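Local atomic coordinates of nitrilotriacetate monooxygenase component B (Bacillus cereus ATCC 14579, PDB entry 3BPK), a protein that probably binds FMN and acts as the flavin reductase-like component of a monooxygenase system. Residues D16-K19 against L20-S24. Residues are numbered along the deposited sequence; the frame is centred on the assembly and turned at random.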
ATOM      1  N   ASP B  16     -18.568  -8.805   1.615  1.00 20.64           N
ATOM      2  CA  ASP B  16     -17.989  -9.324   2.864  1.00 20.62           C
ATOM      3  C   ASP B  16     -16.455  -9.356   2.854  1.00 19.56           C
ATOM      4  O   ASP B  16     -15.818  -9.019   3.854  1.00 19.52           O
ATOM      5  CB  ASP B  16     -18.504 -10.749   3.155  1.00 21.75           C
ATOM      6  CG  ASP B  16     -20.003 -10.803   3.422  1.00 23.85           C
ATOM      7  OD1 ASP B  16     -20.586  -9.798   3.876  1.00 26.38           O
ATOM      8  OD2 ASP B  16     -20.589 -11.887   3.169  1.00 27.27           O
ATOM      9  N   ASN B  17     -15.874  -9.815   1.745  1.00 18.90           N
ATOM     10  CA  ASN B  17     -14.400  -9.856   1.632  1.00 18.12           C
ATOM     11  C   ASN B  17     -13.809  -8.446   1.620  1.00 18.22           C
ATOM     12  O   ASN B  17     -12.795  -8.192   2.258  1.00 17.25           O
ATOM     13  CB  ASN B  17     -13.963 -10.651   0.412  1.00 18.57           C
ATOM     14  CG  ASN B  17     -14.217 -12.126   0.596  1.00 19.83           C
ATOM     15  OD1 ASN B  17     -13.894 -12.677   1.681  1.00 19.43           O
ATOM     16  ND2 ASN B  17     -14.743 -12.799  -0.457  1.00 19.50           N
ATOM     17  N   TYR B  18     -14.494  -7.553   0.923  1.00 18.37           N
ATOM     18  CA  TYR B  18     -14.127  -6.125   0.907  1.00 18.75           C
ATOM     19  C   TYR B  18     -14.091  -5.536   2.300  1.00 18.63           C
ATOM     20  O   TYR B  18     -13.141  -4.850   2.660  1.00 18.75           O
ATOM     21  CB  TYR B  18     -15.108  -5.360   0.034  1.00 19.47           C
ATOM     22  CG  TYR B  18     -14.908  -3.866   0.027  1.00 19.90           C
ATOM     23  CD1 TYR B  18     -13.956  -3.271  -0.809  1.00 20.81           C
ATOM     24  CD2 TYR B  18     -15.698  -3.043   0.830  1.00 20.75           C
ATOM     25  CE1 TYR B  18     -13.790  -1.891  -0.829  1.00 21.84           C
ATOM     26  CE2 TYR B  18     -15.544  -1.639   0.823  1.00 20.76           C
ATOM     27  CZ  TYR B  18     -14.583  -1.080  -0.014  1.00 21.44           C
ATOM     28  OH  TYR B  18     -14.439   0.300  -0.032  1.00 23.21           O
ATOM     29  N   LYS B  19     -15.137  -5.783   3.091  1.00 18.72           N
ATOM     30  CA  LYS B  19     -15.198  -5.257   4.454  0.60 19.60           C
ATOM     31  C   LYS B  19     -14.069  -5.800   5.327  1.00 18.90           C
ATOM     32  O   LYS B  19     -13.485  -5.067   6.160  1.00 19.02           O
ATOM     33  CB  LYS B  19     -16.566  -5.568   5.082  0.60 20.26           C
ATOM     34  CG  LYS B  19     -17.718  -4.828   4.397  0.60 20.74           C
ATOM     35  CD  LYS B  19     -19.084  -5.438   4.767  0.60 21.66           C
ATOM     36  CE  LYS B  19     -19.348  -5.329   6.268  0.60 26.07           C
ATOM     37  NZ  LYS B  19     -20.707  -5.840   6.630  0.60 28.36           N
ATOM     38  N   LEU B  20     -13.738  -7.078   5.152  1.00 19.04           N
ATOM     39  CA  LEU B  20     -12.661  -7.643   5.932  0.60 18.68           C
ATOM     40  C   LEU B  20     -11.296  -7.083   5.515  1.00 18.18           C
ATOM     41  O   LEU B  20     -10.475  -6.747   6.381  1.00 18.48           O
ATOM     42  CB  LEU B  20     -12.690  -9.169   5.847  0.60 19.92           C
ATOM     43  CG  LEU B  20     -12.047  -9.885   7.011  0.60 20.90           C
ATOM     44  CD1 LEU B  20     -12.407  -9.287   8.367  0.60 20.38           C
ATOM     45  CD2 LEU B  20     -12.470 -11.355   6.942  0.60 20.95           C
ATOM     46  N   LEU B  21     -11.060  -6.954   4.206  1.00 16.75           N
ATOM     47  CA  LEU B  21      -9.757  -6.433   3.771  1.00 16.18           C
ATOM     48  C   LEU B  21      -9.595  -4.985   4.196  1.00 15.58           C
ATOM     49  O   LEU B  21      -8.534  -4.611   4.749  1.00 16.24           O
ATOM     50  CB  LEU B  21      -9.631  -6.487   2.257  1.00 16.71           C
ATOM     51  CG  LEU B  21      -9.413  -7.877   1.700  1.00 16.88           C
ATOM     52  CD1 LEU B  21      -9.688  -7.909   0.173  1.00 19.47           C
ATOM     53  CD2 LEU B  21      -8.019  -8.385   2.029  1.00 17.59           C
ATOM     54  N   THR B  22     -10.637  -4.163   3.935  1.00 14.67           N
ATOM     55  CA  THR B  22     -10.502  -2.731   4.223  1.00 15.96           C
ATOM     56  C   THR B  22     -10.518  -2.428   5.724  1.00 15.26           C
ATOM     57  O   THR B  22     -10.103  -1.337   6.141  1.00 16.79           O
ATOM     58  CB  THR B  22     -11.574  -1.887   3.498  1.00 15.68           C
ATOM     59  OG1 THR B  22     -12.885  -2.348   3.866  1.00 16.98           O
ATOM     60  CG2 THR B  22     -11.411  -1.975   1.947  1.00 17.32           C
ATOM     61  N   GLY B  23     -11.049  -3.359   6.546  1.00 14.70           N
ATOM     62  CA  GLY B  23     -10.998  -3.176   7.996  1.00 15.61           C
ATOM     63  C   GLY B  23      -9.749  -3.705   8.651  1.00 15.97           C
ATOM     64  O   GLY B  23      -9.450  -3.327   9.795  1.00 17.58           O
ATOM     65  N   SER B  24      -9.055  -4.649   7.971  1.00 15.71           N
ATOM     66  CA  SER B  24      -7.871  -5.316   8.531  0.70 15.80           C
ATOM     67  C   SER B  24      -6.569  -4.648   8.119  1.00 15.48           C
ATOM     68  O   SER B  24      -5.618  -4.516   8.931  1.00 16.11           O
ATOM     69  CB  SER B  24      -7.834  -6.793   8.098  0.70 15.55           C
ATOM     70  OG  SER B  24      -8.981  -7.504   8.551  0.70 13.59           O
TER
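Asp16 to Lys19 hand their carbonyls to the amides of Leu20 to Gly23 in four successive i to i+4 bonds, the ladder of an alpha-helix in the last two turns of helix 14-24. Leu21 N to Asn17 O, 2.9 Å, is close to straight at 163°, whereas the final rung, Gly23 N to Lys19 O at 3.0 Å, is bent to 136° at the hydrogen. Tyr18 and Thr22, one turn apart, carry the side-chain contact. Thr22 OG1 bends back to give a second hydrogen bond, 2.8 Å, to Tyr18 O, which also accepts from Thr22 N; the two donors reach that oxygen from opposite faces of the carbonyl plane. A chi1 of 57° sets the hydroxyl between the threonine's own N and carbonyl carbon and puts CG2 anti to the carbonyl carbon, where it meets the Tyr18 ring. Tyr18 has CG anti to its N, which brings one face of the ring over the Thr22 methyl, and Tyr49 of strand 42-54 touches both side chains. The helix also packs against the second subunit, with Leu20 on Ile177 and Leu21 on Ala54 of that chain. Near the C-terminal end, Ser24 OG donates to Leu20 O at 2.7 Å. Over the tyrosine face, Thr22 CG2 makes a CH-pi contact, offset toward the rim and 3.7 Å from Tyr18 CE1.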